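Local atomic coordinates of putative lipoprotein (Bacteroides fragilis, PDB entry 3QNK), a protein that is of unknown exact function but, as a SusD-like outer-membrane lipoprotein, probably binds glycans at the cell surface for uptake. Residues Leu438-Arg443 with Trp460-Glu465; Gln278-Ala283 with Phe447-Gln452. All coordinates share one frame; numbering follows the deposited sequence.

Contact 1 of 2, residues Leu438-Arg443 with Trp460-Glu465; sequences LIRKER and WKIGPE
Arg-440 lies along one face of the Trp-460 indole, and this pair makes most of the contact. The guanidinium rests flat on the ring system, with planes 14° apart. Arg-440 CZ sits 3.7 Å from the centroid of the Trp-460 five-membered ring, 24° off the normal, a cation-pi stack. The aliphatic part of the arginine follows the same face. Arg-440 CG stands 3.7 Å from the centroid of the Trp-460 six-membered ring, a CH-pi contact. The two side chains run past each other in opposite directions. CB of Arg-440 is therefore at the far rim, 3.7 Å from Trp-460 CH2, while Arg-440 NH1 reaches back to Trp-460 CB at 3.6 Å. The arginine chain can span the indole because it is extended from CG to NE.

The contact links helix 432-446 to the end of helix 453-460, within the alpha-helical part of a SusD-family protein. That second helix stops in a Schellman motif. Lys-461 is its C-prime residue, with positive phi, and Ile-462 is the N-cap residue of the next short helix. The turn brings Ile-462 CG2 to 4.2 Å from Arg-440 NH1, a marginal touch beside the stack.

Arg-443, one turn further along, meets the benzo end of the indole with its aliphatic chain. Arg-443 CD lies 3.8 Å from Trp-460 CZ2, and the Arg-443 guanidinium is turned almost perpendicular to the indole, at 85°. The polar end goes elsewhere, with NH2 hydrogen-bonded to Asn-397 OD1. Trp-460 NE1 is hydrogen-bonded to Glu-400 OE2, which should help fix the rotation of the indole. Both of these partners belong to helix 391-405.

Contact 2 of 2, residues Gln278-Ala283 with Phe447-Gln452; sequences QELIDA and FAFEEQ
This is a small, buried apolar contact between the short helix 278-283 and the loop that joins helix 432-446 to helix 453-460. Leu-280 carries it from the helix side. One methyl, CD2, makes both touches across to the loop. Leu-280 CD2 approaches Phe-449 obliquely, 3.4 Å from its CZ. Leu-280 CD2 also lies 4.4 Å from Ala-448 CB, a looser contact. Leu-280 and Phe-449 reach toward each other from opposite directions. The leucine sends its branch out with CG anti to the backbone N (chi1 174°).

The loop side is shaped by a type II beta turn from Phe-447 to Glu-450, closed by a backbone bond from Glu-450 N to Phe-447 O. Ala-448 and Phe-449 are its two central residues, and Phe-449 has the positive phi (68°) expected at the third position. Phe-449 is also held through its backbone, with N bonded to Glu-40 OE2 and O to Trp-364 NE1. Leu-280 packs in addition on Arg-444 and Ile-445 of helix 432-446.

Away from this contact, Gln-278 and Asp-282 of the short helix form a polar pair. Gln-278 NE2 donates to Asp-282 OD1 at 3.1 Å, meeting the carboxylate from above its plane. Asp-282 OD1 also accepts from Tyr-295 N, and its OD2 is bonded to Ser-296 OG, so three hydrogen bonds hold the carboxylate. The arrangement is that of a type II turn at a helix-to-helix connection, its two central residues packed against a leucine of a sequence-distant helix within the SusD-family region.

In the fold
The two contacts have centres about 11 Å apart and draw on the same run of chain. Helix 432-446 supplies 438-443 to contact 1, the following loop supplies 447-452 to contact 2, and helix 453-460 then leads back to 460-465 in contact 1. A direct bridge joins them: Arg-443 NH2 lies 3.2 Å from Gln-452 OE1, a probable hydrogen bond. Contact 1 is local in sequence, while contact 2 ties the connection between helix 432-446 and helix 453-460 to helix 278-283, more than 160 residues earlier. The centre of contact 2 is about 12 Å from the centre of the chain, that of contact 1 about 16 Å; contact 2 is buried and contact 1 partly buried.

Contact 1 of 2, residues Leu438-Arg443 with Trp460-Glu465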
ATOM      1  N   LEU B 438     -16.417  15.216 -34.307  1.00 52.15           N
ATOM      2  CA  LEU B 438     -17.694  15.511 -33.666  1.00 51.67           C
ATOM      3  C   LEU B 438     -18.063  14.433 -32.614  1.00 56.98           C
ATOM      4  O   LEU B 438     -18.558  14.773 -31.524  1.00 58.13           O
ATOM      5  CB  LEU B 438     -18.775  15.638 -34.750  1.00 51.35           C
ATOM      6  CG  LEU B 438     -18.618  16.858 -35.671  1.00 52.41           C
ATOM      7  CD1 LEU B 438     -19.488  16.752 -36.890  1.00 51.27           C
ATOM      8  CD2 LEU B 438     -18.878  18.163 -34.934  1.00 50.12           C
ATOM      9  N   ILE B 439     -17.769  13.149 -32.935  1.00 50.32           N
ATOM     10  CA  ILE B 439     -18.002  11.989 -32.064  1.00 48.23           C
ATOM     11  C   ILE B 439     -17.083  12.123 -30.855  1.00 53.71           C
ATOM     12  O   ILE B 439     -17.547  12.061 -29.709  1.00 55.70           O
ATOM     13  CB  ILE B 439     -17.795  10.643 -32.826  1.00 50.40           C
ATOM     14  CG1 ILE B 439     -18.815  10.472 -33.990  1.00 50.27           C
ATOM     15  CG2 ILE B 439     -17.846   9.463 -31.853  1.00 52.51           C
ATOM     16  CD1 ILE B 439     -18.513   9.385 -34.990  1.00 48.56           C
ATOM     17  N   ARG B 440     -15.782  12.358 -31.120  1.00 47.69           N
ATOM     18  CA  ARG B 440     -14.763  12.565 -30.091  1.00 45.60           C
ATOM     19  C   ARG B 440     -15.144  13.713 -29.139  1.00 47.95           C
ATOM     20  O   ARG B 440     -15.059  13.535 -27.921  1.00 46.46           O
ATOM     21  CB  ARG B 440     -13.418  12.835 -30.737  1.00 42.58           C
ATOM     22  CG  ARG B 440     -12.834  11.586 -31.383  1.00 50.39           C
ATOM     23  CD  ARG B 440     -11.456  11.875 -31.894  1.00 43.61           C
ATOM     24  NE  ARG B 440     -10.819  10.672 -32.397  1.00 58.88           N
ATOM     25  CZ  ARG B 440      -9.534  10.610 -32.716  1.00 70.61           C
ATOM     26  NH1 ARG B 440      -8.760  11.683 -32.600  1.00 56.04           N
ATOM     27  NH2 ARG B 440      -9.011   9.480 -33.152  1.00 56.82           N
ATOM     28  N   LYS B 441     -15.639  14.849 -29.696  1.00 43.70           N
ATOM     29  CA  LYS B 441     -16.103  15.995 -28.920  1.00 42.61           C
ATOM     30  C   LYS B 441     -17.327  15.559 -28.048  1.00 49.77           C
ATOM     31  O   LYS B 441     -17.344  15.858 -26.846  1.00 50.31           O
ATOM     32  CB  LYS B 441     -16.417  17.212 -29.828  1.00 43.09           C
ATOM     33  N   GLU B 442     -18.293  14.800 -28.628  1.00 45.91           N
ATOM     34  CA  GLU B 442     -19.455  14.308 -27.872  1.00 46.38           C
ATOM     35  C   GLU B 442     -19.042  13.425 -26.708  1.00 48.49           C
ATOM     36  O   GLU B 442     -19.627  13.506 -25.625  1.00 46.81           O
ATOM     37  CB  GLU B 442     -20.459  13.532 -28.761  1.00 48.39           C
ATOM     38  CG  GLU B 442     -21.494  14.429 -29.410  1.00 61.04           C
ATOM     39  CD  GLU B 442     -22.348  15.257 -28.472  1.00 81.68           C
ATOM     40  OE1 GLU B 442     -22.827  14.712 -27.450  1.00 61.56           O
ATOM     41  OE2 GLU B 442     -22.519  16.466 -28.753  1.00 79.67           O
ATOM     42  N   ARG B 443     -18.053  12.574 -26.939  1.00 45.52           N
ATOM     43  CA  ARG B 443     -17.545  11.685 -25.913  1.00 45.35           C
ATOM     44  C   ARG B 443     -16.979  12.483 -24.735  1.00 48.99           C
ATOM     45  O   ARG B 443     -17.178  12.115 -23.573  1.00 49.94           O
ATOM     46  CB  ARG B 443     -16.461  10.773 -26.497  1.00 44.12           C
ATOM     47  CG  ARG B 443     -16.374   9.504 -25.690  1.00 47.17           C
ATOM     48  CD  ARG B 443     -15.138   8.695 -25.970  1.00 47.21           C
ATOM     49  NE  ARG B 443     -15.162   7.534 -25.094  1.00 48.10           N
ATOM     50  CZ  ARG B 443     -15.679   6.359 -25.423  1.00 56.89           C
ATOM     51  NH1 ARG B 443     -16.165   6.157 -26.647  1.00 51.88           N
ATOM     52  NH2 ARG B 443     -15.683   5.366 -24.549  1.00 36.07           N
ATOM     53  N   TRP B 460      -6.385   8.217 -28.533  1.00 42.00           N
ATOM     54  CA  TRP B 460      -6.515   9.036 -29.734  1.00 41.94           C
ATOM     55  C   TRP B 460      -5.202   9.680 -30.112  1.00 46.20           C
ATOM     56  O   TRP B 460      -5.085  10.217 -31.216  1.00 48.95           O
ATOM     57  CB  TRP B 460      -7.553  10.142 -29.536  1.00 40.70           C
ATOM     58  CG  TRP B 460      -8.952   9.637 -29.401  1.00 42.18           C
ATOM     59  CD1 TRP B 460      -9.469   8.491 -29.923  1.00 44.96           C
ATOM     60  CD2 TRP B 460     -10.026  10.298 -28.732  1.00 42.23           C
ATOM     61  NE1 TRP B 460     -10.791   8.377 -29.587  1.00 44.33           N
ATOM     62  CE2 TRP B 460     -11.167   9.477 -28.866  1.00 45.50           C
ATOM     63  CE3 TRP B 460     -10.129  11.504 -28.012  1.00 43.56           C
ATOM     64  CZ2 TRP B 460     -12.395   9.807 -28.303  1.00 45.14           C
ATOM     65  CZ3 TRP B 460     -11.352  11.841 -27.457  1.00 45.56           C
ATOM     66  CH2 TRP B 460     -12.472  11.004 -27.616  1.00 46.78           C
ATOM     67  N   LYS B 461      -4.220   9.655 -29.186  1.00 39.92           N
ATOM     68  CA  LYS B 461      -2.897  10.230 -29.360  1.00 39.24           C
ATOM     69  C   LYS B 461      -3.022  11.741 -29.688  1.00 42.11           C
ATOM     70  O   LYS B 461      -2.589  12.173 -30.744  1.00 42.02           O
ATOM     71  CB  LYS B 461      -2.042   9.454 -30.394  1.00 40.68           C
ATOM     72  CG  LYS B 461      -1.645   8.074 -29.896  1.00 49.43           C
ATOM     73  CD  LYS B 461      -0.409   7.517 -30.609  1.00 62.63           C
ATOM     74  CE  LYS B 461       0.005   6.100 -30.194  1.00 80.49           C
ATOM     75  NZ  LYS B 461       0.289   5.947 -28.729  1.00 92.30           N
ATOM     76  N   ILE B 462      -3.656  12.521 -28.768  1.00 37.16           N
ATOM     77  CA  ILE B 462      -3.870  13.972 -28.900  1.00 36.14           C
ATOM     78  C   ILE B 462      -3.279  14.749 -27.679  1.00 44.22           C
ATOM     79  O   ILE B 462      -3.762  15.844 -27.335  1.00 44.25           O
ATOM     80  CB  ILE B 462      -5.353  14.341 -29.152  1.00 37.93           C
ATOM     81  CG1 ILE B 462      -6.275  13.891 -28.005  1.00 38.35           C
ATOM     82  CG2 ILE B 462      -5.822  13.834 -30.511  1.00 38.00           C
ATOM     83  CD1 ILE B 462      -7.604  14.594 -27.920  1.00 44.41           C
ATOM     84  N   GLY B 463      -2.218  14.188 -27.084  1.00 40.55           N
ATOM     85  CA  GLY B 463      -1.512  14.776 -25.958  1.00 40.38           C
ATOM     86  C   GLY B 463      -0.926  16.150 -26.224  1.00 47.60           C
ATOM     87  O   GLY B 463      -1.137  17.085 -25.429  1.00 47.45           O
ATOM     88  N   PRO B 464      -0.213  16.337 -27.370  1.00 44.93           N
ATOM     89  CA  PRO B 464       0.366  17.676 -27.661  1.00 43.70           C
ATOM     90  C   PRO B 464      -0.682  18.792 -27.744  1.00 49.61           C
ATOM     91  O   PRO B 464      -0.427  19.904 -27.320  1.00 51.75           O
ATOM     92  CB  PRO B 464       1.035  17.470 -29.011  1.00 44.82           C
ATOM     93  CG  PRO B 464       1.276  15.999 -29.103  1.00 48.63           C
ATOM     94  CD  PRO B 464       0.159  15.353 -28.419  1.00 44.54           C
ATOM     95  N   GLU B 465      -1.849  18.482 -28.277  1.00 46.12           N
ATOM     96  CA  GLU B 465      -2.977  19.384 -28.477  1.00 46.29           C
ATOM     97  C   GLU B 465      -3.686  19.724 -27.168  1.00 50.86           C
ATOM     98  O   GLU B 465      -4.271  20.810 -27.052  1.00 52.65           O
ATOM     99  CB  GLU B 465      -4.009  18.718 -29.435  1.00 48.80           C
ATOM    100  CG  GLU B 465      -3.550  18.445 -30.867  1.00 62.50           C
ATOM    101  CD  GLU B 465      -2.995  17.080 -31.225  1.00 90.58           C
ATOM    102  OE1 GLU B 465      -2.131  16.560 -30.483  1.00 74.75           O
ATOM    103  OE2 GLU B 465      -3.360  16.570 -32.309  1.00108.77           O
TER

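Contact 2 of 2, residues Gln278-Ala283 with Phe447-Gln452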
ATOM      1  N   GLN B 278     -11.429  26.372 -18.596  1.00 44.29           N
ATOM      2  CA  GLN B 278     -12.158  27.209 -19.517  1.00 43.10           C
ATOM      3  C   GLN B 278     -12.262  26.473 -20.870  1.00 46.47           C
ATOM      4  O   GLN B 278     -13.286  26.577 -21.536  1.00 47.21           O
ATOM      5  CB  GLN B 278     -11.484  28.581 -19.622  1.00 44.11           C
ATOM      6  CG  GLN B 278     -12.340  29.638 -20.284  1.00 46.19           C
ATOM      7  CD  GLN B 278     -13.735  29.652 -19.720  1.00 51.72           C
ATOM      8  OE1 GLN B 278     -13.938  29.635 -18.494  1.00 44.17           O
ATOM      9  NE2 GLN B 278     -14.713  29.587 -20.608  1.00 39.43           N
ATOM     10  N   GLU B 279     -11.268  25.635 -21.197  1.00 43.98           N
ATOM     11  CA  GLU B 279     -11.243  24.827 -22.440  1.00 44.66           C
ATOM     12  C   GLU B 279     -12.405  23.831 -22.484  1.00 52.25           C
ATOM     13  O   GLU B 279     -13.001  23.630 -23.551  1.00 54.68           O
ATOM     14  CB  GLU B 279      -9.917  24.080 -22.596  1.00 44.95           C
ATOM     15  CG  GLU B 279      -8.810  24.998 -23.072  1.00 45.40           C
ATOM     16  CD  GLU B 279      -8.072  25.824 -22.036  1.00 60.07           C
ATOM     17  OE1 GLU B 279      -8.378  25.693 -20.827  1.00 49.53           O
ATOM     18  OE2 GLU B 279      -7.201  26.629 -22.446  1.00 54.63           O
ATOM     19  N   LEU B 280     -12.739  23.238 -21.330  1.00 47.63           N
ATOM     20  CA  LEU B 280     -13.882  22.352 -21.254  1.00 47.86           C
ATOM     21  C   LEU B 280     -15.175  23.160 -21.289  1.00 54.32           C
ATOM     22  O   LEU B 280     -16.107  22.759 -21.986  1.00 55.69           O
ATOM     23  CB  LEU B 280     -13.852  21.464 -20.001  1.00 46.81           C
ATOM     24  CG  LEU B 280     -15.076  20.589 -19.760  1.00 49.70           C
ATOM     25  CD1 LEU B 280     -15.305  19.559 -20.907  1.00 48.85           C
ATOM     26  CD2 LEU B 280     -14.989  19.923 -18.425  1.00 48.58           C
ATOM     27  N   ILE B 281     -15.235  24.293 -20.559  1.00 48.28           N
ATOM     28  CA  ILE B 281     -16.439  25.117 -20.527  1.00 46.69           C
ATOM     29  C   ILE B 281     -16.769  25.561 -21.957  1.00 48.98           C
ATOM     30  O   ILE B 281     -17.936  25.480 -22.374  1.00 48.85           O
ATOM     31  CB  ILE B 281     -16.284  26.298 -19.512  1.00 49.05           C
ATOM     32  CG1 ILE B 281     -16.749  25.883 -18.103  1.00 47.94           C
ATOM     33  CG2 ILE B 281     -17.101  27.516 -19.932  1.00 50.98           C
ATOM     34  CD1 ILE B 281     -16.039  24.840 -17.433  1.00 51.64           C
ATOM     35  N   ASP B 282     -15.730  25.937 -22.725  1.00 43.77           N
ATOM     36  CA  ASP B 282     -15.861  26.388 -24.118  1.00 43.35           C
ATOM     37  C   ASP B 282     -16.424  25.317 -25.040  1.00 45.77           C
ATOM     38  O   ASP B 282     -17.028  25.663 -26.056  1.00 46.90           O
ATOM     39  CB  ASP B 282     -14.491  26.841 -24.657  1.00 45.57           C
ATOM     40  CG  ASP B 282     -14.024  28.226 -24.187  1.00 58.41           C
ATOM     41  OD1 ASP B 282     -14.861  28.989 -23.621  1.00 61.28           O
ATOM     42  OD2 ASP B 282     -12.836  28.563 -24.420  1.00 54.72           O
ATOM     43  N   ALA B 283     -16.213  24.016 -24.692  1.00 39.09           N
ATOM     44  CA  ALA B 283     -16.630  22.867 -25.479  1.00 37.23           C
ATOM     45  C   ALA B 283     -18.140  22.518 -25.305  1.00 46.99           C
ATOM     46  O   ALA B 283     -18.688  21.780 -26.139  1.00 49.87           O
ATOM     47  CB  ALA B 283     -15.773  21.679 -25.127  1.00 36.67           C
ATOM     48  N   PHE B 447     -18.797  12.085 -21.152  1.00 47.01           N
ATOM     49  CA  PHE B 447     -18.064  11.378 -20.116  1.00 45.30           C
ATOM     50  C   PHE B 447     -17.111  12.264 -19.305  1.00 47.60           C
ATOM     51  O   PHE B 447     -16.232  11.718 -18.631  1.00 48.57           O
ATOM     52  CB  PHE B 447     -17.360  10.146 -20.724  1.00 45.42           C
ATOM     53  CG  PHE B 447     -18.415   9.110 -21.022  1.00 45.62           C
ATOM     54  CD1 PHE B 447     -19.039   8.413 -19.988  1.00 47.21           C
ATOM     55  CD2 PHE B 447     -18.857   8.900 -22.321  1.00 47.75           C
ATOM     56  CE1 PHE B 447     -20.081   7.530 -20.250  1.00 49.73           C
ATOM     57  CE2 PHE B 447     -19.882   7.986 -22.588  1.00 51.41           C
ATOM     58  CZ  PHE B 447     -20.510   7.332 -21.547  1.00 50.10           C
ATOM     59  N   ALA B 448     -17.360  13.600 -19.260  1.00 40.83           N
ATOM     60  CA  ALA B 448     -16.523  14.494 -18.465  1.00 39.87           C
ATOM     61  C   ALA B 448     -16.611  14.094 -16.981  1.00 45.84           C
ATOM     62  O   ALA B 448     -17.696  13.783 -16.504  1.00 47.21           O
ATOM     63  CB  ALA B 448     -16.950  15.940 -18.668  1.00 40.04           C
ATOM     64  N   PHE B 449     -15.473  14.022 -16.283  1.00 42.01           N
ATOM     65  CA  PHE B 449     -15.351  13.714 -14.838  1.00 41.22           C
ATOM     66  C   PHE B 449     -15.731  12.292 -14.531  1.00 48.98           C
ATOM     67  O   PHE B 449     -16.029  11.968 -13.376  1.00 50.77           O
ATOM     68  CB  PHE B 449     -16.111  14.716 -13.937  1.00 41.83           C
ATOM     69  CG  PHE B 449     -15.739  16.113 -14.346  1.00 42.27           C
ATOM     70  CD1 PHE B 449     -14.416  16.551 -14.247  1.00 44.17           C
ATOM     71  CD2 PHE B 449     -16.667  16.940 -14.986  1.00 42.14           C
ATOM     72  CE1 PHE B 449     -14.041  17.812 -14.723  1.00 43.92           C
ATOM     73  CE2 PHE B 449     -16.285  18.184 -15.486  1.00 44.29           C
ATOM     74  CZ  PHE B 449     -14.982  18.625 -15.324  1.00 42.53           C
ATOM     75  N   GLU B 450     -15.646  11.420 -15.543  1.00 45.53           N
ATOM     76  CA  GLU B 450     -15.951   9.998 -15.364  1.00 45.37           C
ATOM     77  C   GLU B 450     -14.728   9.146 -15.632  1.00 51.11           C
ATOM     78  O   GLU B 450     -14.870   7.999 -16.021  1.00 51.34           O
ATOM     79  CB  GLU B 450     -17.122   9.575 -16.234  1.00 46.08           C
ATOM     80  CG  GLU B 450     -18.447  10.001 -15.634  1.00 50.33           C
ATOM     81  CD  GLU B 450     -19.617   9.528 -16.463  1.00 60.99           C
ATOM     82  OE1 GLU B 450     -20.151   8.425 -16.188  1.00 65.28           O
ATOM     83  OE2 GLU B 450     -19.941  10.229 -17.446  1.00 47.24           O
ATOM     84  N   GLU B 451     -13.532   9.709 -15.391  1.00 49.51           N
ATOM     85  CA  GLU B 451     -12.226   9.051 -15.501  1.00 50.76           C
ATOM     86  C   GLU B 451     -11.965   8.460 -16.907  1.00 57.09           C
ATOM     87  O   GLU B 451     -11.356   7.387 -17.016  1.00 60.38           O
ATOM     88  CB  GLU B 451     -12.059   7.963 -14.402  1.00 52.55           C
ATOM     89  CG  GLU B 451     -10.659   7.946 -13.810  1.00 68.94           C
ATOM     90  CD  GLU B 451     -10.294   6.859 -12.807  1.00 97.44           C
ATOM     91  OE1 GLU B 451     -11.141   6.521 -11.934  1.00 71.22           O
ATOM     92  OE2 GLU B 451      -9.121   6.403 -12.857  1.00 87.41           O
ATOM     93  N   GLN B 452     -12.353   9.178 -17.981  1.00 51.08           N
ATOM     94  CA  GLN B 452     -12.110   8.661 -19.336  1.00 49.82           C
ATOM     95  C   GLN B 452     -11.216   9.547 -20.182  1.00 51.32           C
ATOM     96  O   GLN B 452     -10.475   9.038 -21.000  1.00 50.89           O
ATOM     97  CB  GLN B 452     -13.441   8.466 -20.074  1.00 51.96           C
ATOM     98  CG  GLN B 452     -14.211   7.214 -19.701  1.00 54.31           C
ATOM     99  CD  GLN B 452     -14.794   6.550 -20.910  1.00 80.32           C
ATOM    100  OE1 GLN B 452     -14.127   6.323 -21.955  1.00 80.75           O
ATOM    101  NE2 GLN B 452     -16.023   6.129 -20.740  1.00 64.90           N
TER